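NAD(FAD)-dependent dehydrogenase, NirB-family (N-terminal domain) (Clostridium acetobutylicum, PDB 3KLJ) catalyses the NADH-dependent reduction of rubredoxin through a bound FAD, feeding electrons by way of rubredoxin to proteins that scavenge dioxygen in this anaerobe. Local coordinates at residues V121-L130 and G215-T225; S310-G318 and V352-K363. All blocks are in the same frame, centred on the assembly; numbering follows the deposited sequence. Where two conformers were deposited one is given.

Contact 1: V121-L130 and G215-T225. With FAD (flavin-adenine dinucleotide), chain B.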
loop_
_atom_site.group_PDB
_atom_site.type_symbol
_atom_site.label_atom_id
_atom_site.label_comp_id
_atom_site.label_asym_id
_atom_site.label_seq_id
_atom_site.Cartn_x
_atom_site.Cartn_y
_atom_site.Cartn_z
ATOM N N VAL A 121 4.520 -11.164 -18.825
ATOM C CA VAL A 121 3.211 -11.692 -19.215
ATOM C C VAL A 121 3.265 -12.117 -20.683
ATOM O O VAL A 121 3.515 -11.279 -21.552
ATOM C CB VAL A 121 2.083 -10.642 -19.037
ATOM C CG1 VAL A 121 0.741 -11.189 -19.531
ATOM C CG2 VAL A 121 1.977 -10.190 -17.588
ATOM N N PRO A 122 3.026 -13.414 -20.968
ATOM C CA PRO A 122 3.120 -13.891 -22.348
ATOM C C PRO A 122 1.998 -13.310 -23.206
ATOM O O PRO A 122 0.864 -13.171 -22.727
ATOM C CB PRO A 122 2.962 -15.413 -22.216
ATOM C CG PRO A 122 3.025 -15.712 -20.737
ATOM C CD PRO A 122 2.580 -14.476 -20.050
ATOM N N HIS A 123 2.336 -12.957 -24.450
ATOM C CA HIS A 123 1.398 -12.409 -25.448
ATOM C C HIS A 123 1.168 -10.895 -25.351
ATOM O O HIS A 123 0.580 -10.298 -26.252
ATOM C CB HIS A 123 0.057 -13.167 -25.453
ATOM C CG HIS A 123 0.192 -14.626 -25.758
ATOM N ND1 HIS A 123 0.623 -15.094 -26.981
ATOM C CD2 HIS A 123 -0.040 -15.721 -24.996
ATOM C CE1 HIS A 123 0.648 -16.415 -26.962
ATOM N NE2 HIS A 123 0.250 -16.821 -25.768
ATOM N N ALA A 124 1.639 -10.281 -24.269
ATOM C CA ALA A 124 1.446 -8.849 -24.056
ATOM C C ALA A 124 2.621 -8.040 -24.591
ATOM O O ALA A 124 3.769 -8.256 -24.191
ATOM C CB ALA A 124 1.230 -8.550 -22.580
ATOM N N ASP A 125 2.329 -7.112 -25.497
ATOM C CA ASP A 125 3.344 -6.178 -25.980
ATOM C C ASP A 125 3.728 -5.190 -24.883
ATOM O O ASP A 125 4.912 -4.998 -24.596
ATOM C CB ASP A 125 2.863 -5.439 -27.232
ATOM C CG ASP A 125 3.317 -6.106 -28.521
ATOM O OD1 ASP A 125 3.245 -7.352 -28.620
ATOM O OD2 ASP A 125 3.742 -5.377 -29.445
ATOM N N GLU A 126 2.723 -4.575 -24.270
ATOM C CA GLU A 126 2.951 -3.615 -23.204
ATOM C C GLU A 126 2.244 -4.069 -21.933
ATOM O O GLU A 126 1.066 -4.433 -21.970
ATOM C CB GLU A 126 2.465 -2.224 -23.622
ATOM C CG GLU A 126 2.903 -1.092 -22.678
ATOM C CD GLU A 126 2.866 0.290 -23.331
ATOM O OE1 GLU A 126 2.458 0.393 -24.512
ATOM O OE2 GLU A 126 3.250 1.275 -22.656
ATOM N N ILE A 127 2.979 -4.072 -20.823
ATOM C CA ILE A 127 2.401 -4.338 -19.508
ATOM C C ILE A 127 2.348 -3.041 -18.719
ATOM O O ILE A 127 3.331 -2.308 -18.649
ATOM C CB ILE A 127 3.187 -5.417 -18.706
ATOM C CG1 ILE A 127 2.987 -6.812 -19.306
ATOM C CG2 ILE A 127 2.735 -5.450 -17.261
ATOM C CD1 ILE A 127 4.116 -7.262 -20.217
ATOM N N PHE A 128 1.189 -2.763 -18.137
ATOM C CA PHE A 128 0.999 -1.590 -17.312
ATOM C C PHE A 128 0.899 -2.003 -15.855
ATOM O O PHE A 128 0.536 -3.144 -15.536
ATOM C CB PHE A 128 -0.274 -0.844 -17.725
ATOM C CG PHE A 128 -0.230 -0.318 -19.135
ATOM C CD1 PHE A 128 -0.708 -1.084 -20.189
ATOM C CD2 PHE A 128 0.321 0.932 -19.409
ATOM C CE1 PHE A 128 -0.648 -0.605 -21.499
ATOM C CE2 PHE A 128 0.381 1.422 -20.719
ATOM C CZ PHE A 128 -0.103 0.652 -21.758
ATOM N N SER A 129 1.247 -1.078 -14.973
ATOM C CA SER A 129 0.826 -1.181 -13.581
ATOM C C SER A 129 0.425 0.175 -13.058
ATOM O O SER A 129 0.790 1.202 -13.620
ATOM C CB SER A 129 1.886 -1.829 -12.686
ATOM O OG SER A 129 3.187 -1.597 -13.146
ATOM N N LEU A 130 -0.353 0.161 -11.988
ATOM C CA LEU A 130 -0.842 1.378 -11.403
ATOM C C LEU A 130 -0.084 1.646 -10.111
ATOM O O LEU A 130 -0.327 0.996 -9.085
ATOM C CB LEU A 130 -2.351 1.270 -11.147
ATOM C CG LEU A 130 -3.052 2.453 -10.481
ATOM C CD1 LEU A 130 -2.864 3.720 -11.318
ATOM C CD2 LEU A 130 -4.534 2.146 -10.262
ATOM N N GLY A 215 -3.969 -15.797 -25.019
ATOM C CA GLY A 215 -3.434 -14.870 -26.007
ATOM C C GLY A 215 -4.445 -13.884 -26.560
ATOM O O GLY A 215 -4.186 -12.656 -26.559
ATOM N N ASP A 216 -5.597 -14.419 -27.018
ATOM C CA ASP A 216 -6.637 -13.597 -27.657
ATOM C C ASP A 216 -7.149 -12.471 -26.753
ATOM O O ASP A 216 -7.285 -11.325 -27.196
ATOM C CB ASP A 216 -7.810 -14.463 -28.138
ATOM C CG ASP A 216 -7.456 -15.320 -29.346
ATOM O OD1 ASP A 216 -6.419 -15.051 -29.998
ATOM O OD2 ASP A 216 -8.230 -16.265 -29.650
ATOM N N LEU A 217 -7.425 -12.798 -25.491
ATOM C CA LEU A 217 -7.881 -11.800 -24.528
ATOM C C LEU A 217 -6.756 -10.836 -24.154
ATOM O O LEU A 217 -6.970 -9.623 -24.122
ATOM C CB LEU A 217 -8.473 -12.467 -23.278
ATOM C CG LEU A 217 -8.946 -11.572 -22.121
ATOM C CD1 LEU A 217 -9.972 -10.534 -22.590
ATOM C CD2 LEU A 217 -9.536 -12.429 -21.000
ATOM N N ILE A 218 -5.569 -11.374 -23.881
ATOM C CA ILE A 218 -4.399 -10.550 -23.554
ATOM C C ILE A 218 -4.072 -9.534 -24.658
ATOM O O ILE A 218 -3.917 -8.339 -24.382
ATOM C CB ILE A 218 -3.172 -11.418 -23.153
ATOM C CG1 ILE A 218 -3.334 -11.882 -21.693
ATOM C CG2 ILE A 218 -1.871 -10.642 -23.306
ATOM C CD1 ILE A 218 -2.357 -12.959 -21.238
ATOM N N ARG A 219 -4.010 -10.017 -25.903
ATOM C CA ARG A 219 -3.713 -9.192 -27.075
ATOM C C ARG A 219 -4.692 -8.024 -27.230
ATOM O O ARG A 219 -4.254 -6.849 -27.469
ATOM C CB ARG A 219 -3.760 -10.066 -28.331
ATOM C CG ARG A 219 -2.617 -9.869 -29.306
ATOM C CD ARG A 219 -2.650 -10.933 -30.417
ATOM N NE ARG A 219 -2.515 -12.298 -29.886
ATOM C CZ ARG A 219 -3.439 -13.257 -30.006
ATOM N NH1 ARG A 219 -4.599 -13.037 -30.660
ATOM N NH2 ARG A 219 -3.197 -14.455 -29.478
ATOM N N SER A 220 -6.016 -8.358 -27.084
ATOM C CA SER A 220 -7.085 -7.385 -27.311
ATOM C C SER A 220 -7.360 -6.468 -26.115
ATOM O O SER A 220 -8.224 -5.593 -26.199
ATOM C CB SER A 220 -8.378 -8.096 -27.738
ATOM O OG SER A 220 -8.855 -8.948 -26.713
ATOM N N SER A 221 -6.627 -6.661 -25.016
ATOM C CA SER A 221 -6.828 -5.858 -23.807
ATOM C C SER A 221 -5.648 -4.956 -23.461
ATOM O O SER A 221 -4.508 -5.216 -23.852
ATOM C CB SER A 221 -7.099 -6.757 -22.595
ATOM O OG SER A 221 -8.080 -7.730 -22.877
ATOM N N CYS A 222 -5.940 -3.897 -22.712
ATOM C CA CYS A 222 -4.912 -3.179 -21.974
ATOM C C CYS A 222 -4.586 -4.056 -20.764
ATOM O O CYS A 222 -5.465 -4.358 -19.958
ATOM C CB CYS A 222 -5.423 -1.800 -21.552
ATOM S SG CYS A 222 -4.502 -1.000 -20.223
ATOM N N VAL A 223 -3.337 -4.506 -20.666
ATOM C CA VAL A 223 -2.977 -5.460 -19.618
ATOM C C VAL A 223 -2.242 -4.786 -18.464
ATOM O O VAL A 223 -1.201 -4.137 -18.639
ATOM C CB VAL A 223 -2.247 -6.743 -20.154
ATOM C CG1 VAL A 223 -2.733 -7.111 -21.564
ATOM C CG2 VAL A 223 -0.755 -6.584 -20.149
ATOM N N ILE A 224 -2.831 -4.920 -17.283
ATOM C CA ILE A 224 -2.331 -4.274 -16.077
ATOM C C ILE A 224 -1.975 -5.344 -15.052
ATOM O O ILE A 224 -2.807 -6.164 -14.686
ATOM C CB ILE A 224 -3.393 -3.307 -15.486
ATOM C CG1 ILE A 224 -4.001 -2.439 -16.595
ATOM C CG2 ILE A 224 -2.789 -2.444 -14.401
ATOM C CD1 ILE A 224 -5.469 -2.184 -16.442
ATOM N N THR A 225 -0.731 -5.342 -14.597
ATOM C CA THR A 225 -0.322 -6.263 -13.546
ATOM C C THR A 225 -0.478 -5.577 -12.196
ATOM O O THR A 225 -0.057 -4.440 -12.020
ATOM C CB THR A 225 1.112 -6.797 -13.759
ATOM O OG1 THR A 225 2.012 -5.701 -13.979
ATOM C CG2 THR A 225 1.149 -7.751 -14.957
HETATM P PA FAD B . 4.933 6.948 -1.925
HETATM O O1A FAD B . 5.301 5.866 -2.905
HETATM O O2A FAD B . 3.468 7.309 -1.975
HETATM O O5B FAD B . 5.827 8.242 -2.196
HETATM C C5B FAD B . 7.230 8.137 -2.352
HETATM C C4B FAD B . 7.704 9.171 -3.373
HETATM O O4B FAD B . 9.129 9.157 -3.444
HETATM C C3B FAD B . 7.193 8.841 -4.773
HETATM O O3B FAD B . 6.581 9.993 -5.329
HETATM C C2B FAD B . 8.426 8.436 -5.560
HETATM O O2B FAD B . 8.380 8.873 -6.900
HETATM C C1B FAD B . 9.541 9.141 -4.800
HETATM N N9A FAD B . 10.858 8.496 -4.949
HETATM C C8A FAD B . 11.127 7.159 -5.063
HETATM N N7A FAD B . 12.466 6.997 -5.177
HETATM C C5A FAD B . 13.059 8.207 -5.131
HETATM C C6A FAD B . 14.394 8.604 -5.210
HETATM N N6A FAD B . 15.324 7.745 -5.631
HETATM N N1A FAD B . 14.694 9.954 -5.139
HETATM C C2A FAD B . 13.692 10.895 -4.992
HETATM N N3A FAD B . 12.371 10.492 -4.925
HETATM C C4A FAD B . 12.059 9.164 -4.989
HETATM N N1 FAD B . -2.997 2.420 1.200
HETATM C C2 FAD B . -4.007 2.272 2.127
HETATM O O2 FAD B . -3.744 2.327 3.316
HETATM N N3 FAD B . -5.315 2.091 1.728
HETATM C C4 FAD B . -5.621 2.040 0.388
HETATM O O4 FAD B . -6.799 1.862 0.064
HETATM C C4X FAD B . -4.604 2.175 -0.568
HETATM N N5 FAD B . -4.887 2.136 -1.925
HETATM C C5X FAD B . -3.879 2.276 -2.860
HETATM C C6 FAD B . -4.172 2.230 -4.229
HETATM C C7 FAD B . -3.138 2.385 -5.166
HETATM C C7M FAD B . -3.445 2.335 -6.634
HETATM C C8 FAD B . -1.823 2.570 -4.736
HETATM C C8M FAD B . -0.692 2.732 -5.720
HETATM C C9 FAD B . -1.540 2.608 -3.376
HETATM C C9A FAD B . -2.564 2.466 -2.434
HETATM N N10 FAD B . -2.273 2.514 -1.072
HETATM C C10 FAD B . -3.288 2.370 -0.145
HETATM C "C1'" FAD B . -0.865 2.693 -0.611
HETATM C "C2'" FAD B . -0.549 4.125 -0.234
HETATM O "O2'" FAD B . -0.639 4.922 -1.398
HETATM C "C3'" FAD B . 0.863 4.141 0.316
HETATM O "O3'" FAD B . 0.903 3.427 1.538
HETATM C "C4'" FAD B . 1.394 5.543 0.564
HETATM O "O4'" FAD B . 1.337 6.315 -0.629
HETATM C "C5'" FAD B . 2.850 5.435 0.999
HETATM O "O5'" FAD B . 3.373 6.737 1.034
HETATM P P FAD B . 4.946 6.955 0.958
HETATM O O1P FAD B . 5.235 8.443 1.075
HETATM O O2P FAD B . 5.667 6.101 1.971
HETATM O O3P FAD B . 5.389 6.387 -0.487
HETATM O O HOH W 1 -1.332 -4.166 -22.537
HETATM O O HOH W 2 -0.837 -2.232 -10.729
#
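Phe-128 and Ile-224 pair as neighbours on parallel strands, their CA atoms 4.5 Å apart, and two backbone bonds fix the register. Phe-128 N donates to Val-223 O at 2.8 Å with an N-H...O angle of 166°, and Thr-225 N returns a bond to Phe-128 O at 2.7 Å. Beyond this short pairing, water takes over at both ends: one molecule joins Glu-126 O to Val-223 N, another Leu-130 N to Thr-225 O. Before the strand, a type II turn from Val-121 to Ala-124 brings the chain against helix 215-220.

On one face of the pairing, Val-223 CG2 touches both Ala-124 CB and Ile-127 CG1. With Ile-127 CG1 beside its own backbone N (chi1 -71°), CG2 is swung over to Thr-225, whose CG2 it meets at 3.6 Å; Val-121 CG2 reaches the same methyl. The Phe-128 ring belongs to the opposite face. Val-223 O lies at its edge, in the ring plane, while Cys-222 SG approaches obliquely, 4.5 Å from the ring centroid, in a sulfur-aromatic contact. At the turn, Ile-218 wedges in with both branches: CD1 packs on Val-121 CG1, and CG2 on Ala-124 CB. Gly-215 CA sits over one face of the His-123 imidazole, 3.9 Å from its centroid and 25° off the normal, a CH-pi contact; His-123 NE2 is bonded to Glu-212 O.

Strand 127-128 forms one margin of the five-stranded parallel sheet of the NADH-binding domain, with 222-225 between it and 149-152. Phe-128 and Cys-222 both touch Glu-142 of helix 133-146. Leu-130, whose CD2 touches the flavin methyl C7M, lies with Ile-224 against helix 156-168 and also meets helix 133-146.

Contact 2: S310-G318 and V352-K363; sequences SGISIISCG and VIGDVSLGTKLK
Ile-315 and Val-352 form a hydrogen-bonded antiparallel pair: Ile-315 N reaches Val-352 O at 2.9 Å and Val-352 N reaches Ile-315 O at 2.8 Å, with N-H...O angles of 163° and 162°. A third bond, Gly-354 N to Ser-313 O at 2.7 Å, extends the register to the point where the chain leaves the strand. There a water donates to Val-352 O and accepts from Asp-355 N. Asp-355 N-caps the following helix, OD2 taking Leu-358 N from above the carboxylate plane, while OD1 forms a salt bridge with Lys-336.

Ile-314 and Ile-353 lie side by side on one face of the sheet, and Ile-312 CG2 crosses to Ile-353 CG2 at 3.6 Å. On the other face Ile-315 meets the helix: CG2 touches Val-356 CG2, CG1 lies 3.3 Å from Gly-359 CA, and CD1 extends over Gly-359 O. Strand 312-317 and helix 356-363 run nearly parallel, 6° apart, with axes 8.0 Å from each other.

The chemistry thus divides: polar groups set the strand register and gather where strand passes into helix, whereas mainly aliphatic groups pack the helix on strand 312-317, a close approach possible because Gly-359 has no side chain.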
loop_
_atom_site.group_PDB
_atom_site.type_symbol
_atom_site.label_atom_id
_atom_site.label_comp_id
_atom_site.label_asym_id
_atom_site.label_seq_id
_atom_site.Cartn_x
_atom_site.Cartn_y
_atom_site.Cartn_z
ATOM N N SER A 310 -16.953 -2.632 -5.173
ATOM C CA SER A 310 -18.311 -3.054 -5.522
ATOM C C SER A 310 -19.286 -3.061 -4.346
ATOM O O SER A 310 -20.293 -3.773 -4.365
ATOM C CB SER A 310 -18.267 -4.422 -6.211
ATOM O OG SER A 310 -17.429 -4.383 -7.352
ATOM N N GLY A 311 -18.976 -2.251 -3.333
ATOM C CA GLY A 311 -19.774 -2.160 -2.119
ATOM C C GLY A 311 -19.757 -3.433 -1.296
ATOM O O GLY A 311 -20.729 -3.721 -0.606
ATOM N N ILE A 312 -18.660 -4.192 -1.387
ATOM C CA ILE A 312 -18.442 -5.411 -0.589
ATOM C C ILE A 312 -17.254 -5.209 0.350
ATOM O O ILE A 312 -16.128 -4.965 -0.101
ATOM C CB ILE A 312 -18.183 -6.668 -1.458
ATOM C CG1 ILE A 312 -19.267 -6.827 -2.527
ATOM C CG2 ILE A 312 -18.123 -7.917 -0.577
ATOM C CD1 ILE A 312 -19.003 -7.945 -3.504
ATOM N N SER A 313 -17.511 -5.324 1.647
ATOM C CA SER A 313 -16.546 -4.930 2.666
ATOM C C SER A 313 -15.840 -6.126 3.279
ATOM O O SER A 313 -16.473 -7.155 3.538
ATOM C CB SER A 313 -17.271 -4.176 3.772
ATOM O OG SER A 313 -18.238 -5.015 4.385
ATOM N N ILE A 314 -14.541 -5.984 3.544
ATOM C CA ILE A 314 -13.741 -7.085 4.103
ATOM C C ILE A 314 -12.849 -6.617 5.237
ATOM O O ILE A 314 -12.171 -5.605 5.112
ATOM C CB ILE A 314 -12.838 -7.747 3.028
ATOM C CG1 ILE A 314 -13.692 -8.428 1.963
ATOM C CG2 ILE A 314 -11.883 -8.765 3.669
ATOM C CD1 ILE A 314 -12.956 -8.722 0.696
ATOM N N ILE A 315 -12.856 -7.334 6.353
ATOM C CA ILE A 315 -11.791 -7.155 7.332
ATOM C C ILE A 315 -11.122 -8.496 7.626
ATOM O O ILE A 315 -11.794 -9.512 7.843
ATOM C CB ILE A 315 -12.209 -6.382 8.649
ATOM C CG1 ILE A 315 -12.450 -7.320 9.819
ATOM C CG2 ILE A 315 -13.396 -5.412 8.443
ATOM C CD1 ILE A 315 -11.273 -7.425 10.725
ATOM N N SER A 316 -9.795 -8.484 7.609
ATOM C CA SER A 316 -9.009 -9.691 7.792
ATOM C C SER A 316 -7.954 -9.432 8.845
ATOM O O SER A 316 -7.306 -8.381 8.827
ATOM C CB SER A 316 -8.360 -10.118 6.468
ATOM O OG SER A 316 -7.579 -11.284 6.652
ATOM N N CYS A 317 -7.769 -10.406 9.736
ATOM C CA CYS A 317 -6.872 -10.241 10.876
ATOM C C CYS A 317 -6.041 -11.481 11.155
ATOM O O CYS A 317 -6.564 -12.586 11.227
ATOM C CB CYS A 317 -7.662 -9.862 12.130
ATOM S SG CYS A 317 -6.621 -9.469 13.563
ATOM N N GLY A 318 -4.740 -11.272 11.328
ATOM C CA GLY A 318 -3.814 -12.350 11.650
ATOM C C GLY A 318 -3.466 -13.182 10.438
ATOM O O GLY A 318 -3.987 -12.949 9.348
ATOM N N VAL A 352 -13.885 -11.441 7.920
ATOM C CA VAL A 352 -15.323 -11.291 7.723
ATOM C C VAL A 352 -15.531 -10.469 6.469
ATOM O O VAL A 352 -14.905 -9.407 6.288
ATOM C CB VAL A 352 -16.027 -10.585 8.917
ATOM C CG1 VAL A 352 -17.532 -10.480 8.686
ATOM C CG2 VAL A 352 -15.786 -11.326 10.215
ATOM N N ILE A 353 -16.397 -10.977 5.605
ATOM C CA ILE A 353 -16.829 -10.274 4.411
ATOM C C ILE A 353 -18.264 -9.824 4.682
ATOM O O ILE A 353 -19.102 -10.638 5.068
ATOM C CB ILE A 353 -16.808 -11.209 3.156
ATOM C CG1 ILE A 353 -15.450 -11.925 3.003
ATOM C CG2 ILE A 353 -17.172 -10.425 1.884
ATOM C CD1 ILE A 353 -15.391 -12.943 1.832
ATOM N N GLY A 354 -18.528 -8.528 4.534
ATOM C CA GLY A 354 -19.888 -8.006 4.614
ATOM C C GLY A 354 -20.435 -7.684 5.999
ATOM O O GLY A 354 -21.638 -7.481 6.147
ATOM N N ASP A 355 -19.569 -7.633 7.010
ATOM C CA ASP A 355 -19.977 -7.193 8.356
ATOM C C ASP A 355 -18.787 -6.603 9.102
ATOM O O ASP A 355 -18.135 -7.273 9.895
ATOM C CB ASP A 355 -20.612 -8.351 9.147
ATOM C CG ASP A 355 -21.352 -7.883 10.401
ATOM O OD1 ASP A 355 -22.111 -8.701 10.962
ATOM O OD2 ASP A 355 -21.185 -6.715 10.835
ATOM N N VAL A 356 -18.494 -5.340 8.823
ATOM C CA VAL A 356 -17.341 -4.674 9.418
ATOM C C VAL A 356 -17.464 -4.584 10.937
ATOM O O VAL A 356 -16.458 -4.705 11.641
ATOM C CB VAL A 356 -17.098 -3.275 8.793
ATOM C CG1 VAL A 356 -16.202 -2.413 9.680
ATOM C CG2 VAL A 356 -16.484 -3.420 7.424
ATOM N N SER A 357 -18.687 -4.399 11.435
ATOM C CA SER A 357 -18.929 -4.363 12.885
ATOM C C SER A 357 -18.454 -5.648 13.565
ATOM O O SER A 357 -17.826 -5.598 14.627
ATOM C CB SER A 357 -20.410 -4.122 13.201
ATOM O OG SER A 357 -20.620 -4.095 14.605
ATOM N N LEU A 358 -18.765 -6.795 12.960
ATOM C CA LEU A 358 -18.323 -8.077 13.506
ATOM C C LEU A 358 -16.817 -8.283 13.328
ATOM O O LEU A 358 -16.133 -8.682 14.272
ATOM C CB LEU A 358 -19.095 -9.250 12.894
ATOM C CG LEU A 358 -18.716 -10.652 13.380
ATOM C CD1 LEU A 358 -18.818 -10.835 14.896
ATOM C CD2 LEU A 358 -19.564 -11.679 12.672
ATOM N N GLY A 359 -16.308 -8.003 12.131
ATOM C CA GLY A 359 -14.869 -8.089 11.890
ATOM C C GLY A 359 -14.080 -7.295 12.926
ATOM O O GLY A 359 -13.063 -7.760 13.436
ATOM N N THR A 360 -14.575 -6.104 13.253
ATOM C CA THR A 360 -13.934 -5.236 14.249
ATOM C C THR A 360 -13.921 -5.873 15.653
ATOM O O THR A 360 -12.923 -5.773 16.382
ATOM C CB THR A 360 -14.620 -3.859 14.281
ATOM O OG1 THR A 360 -14.504 -3.252 12.982
ATOM C CG2 THR A 360 -13.987 -2.936 15.342
ATOM N N LYS A 361 -15.024 -6.521 16.022
ATOM C CA LYS A 361 -15.107 -7.223 17.310
ATOM C C LYS A 361 -14.096 -8.358 17.354
ATOM O O LYS A 361 -13.390 -8.518 18.343
ATOM C CB LYS A 361 -16.511 -7.782 17.546
ATOM C CG LYS A 361 -17.555 -6.737 17.888
ATOM C CD LYS A 361 -18.912 -7.412 18.029
ATOM C CE LYS A 361 -20.004 -6.422 18.372
ATOM N NZ LYS A 361 -20.400 -5.580 17.195
ATOM N N LEU A 362 -14.038 -9.141 16.277
ATOM C CA LEU A 362 -13.074 -10.238 16.162
ATOM C C LEU A 362 -11.636 -9.719 16.186
ATOM O O LEU A 362 -10.782 -10.284 16.859
ATOM C CB LEU A 362 -13.333 -11.065 14.901
ATOM C CG LEU A 362 -14.607 -11.929 14.908
ATOM C CD1 LEU A 362 -14.921 -12.378 13.504
ATOM C CD2 LEU A 362 -14.479 -13.132 15.839
ATOM N N LYS A 363 -11.401 -8.617 15.474
ATOM C CA LYS A 363 -10.120 -7.900 15.470
ATOM C C LYS A 363 -9.672 -7.558 16.889
ATOM O O LYS A 363 -8.537 -7.862 17.280
ATOM C CB LYS A 363 -10.263 -6.608 14.660
ATOM C CG LYS A 363 -8.964 -6.032 14.092
ATOM C CD LYS A 363 -8.910 -4.491 14.138
ATOM C CE LYS A 363 -10.173 -3.796 13.602
ATOM N NZ LYS A 363 -10.165 -2.314 13.900
HETATM O O HOH W 3 -16.515 -7.174 6.872
#

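Contact 1 and contact 2 share no secondary-structure element: their centres lie 33 Å apart, and their nearest atoms about 14 Å. Each is partly buried, but contact 1 includes exposed residues at its turn and on the facing helix and loop, whereas no touching residue of contact 2 is exposed. Contact 1 closes a margin of the parallel sheet in the NADH-binding domain, with short pairing supplemented by water and by aromatic contacts. Contact 2 lies inside the antiparallel sheet of the C-terminal domain, where strand 312-317 has neighbours on both sides, and its side-chain packing is largely aliphatic. Contact 1 reaches the flavin, whereas the Ile-314 side chain of contact 2 remains about 12 Å from the bound FAD.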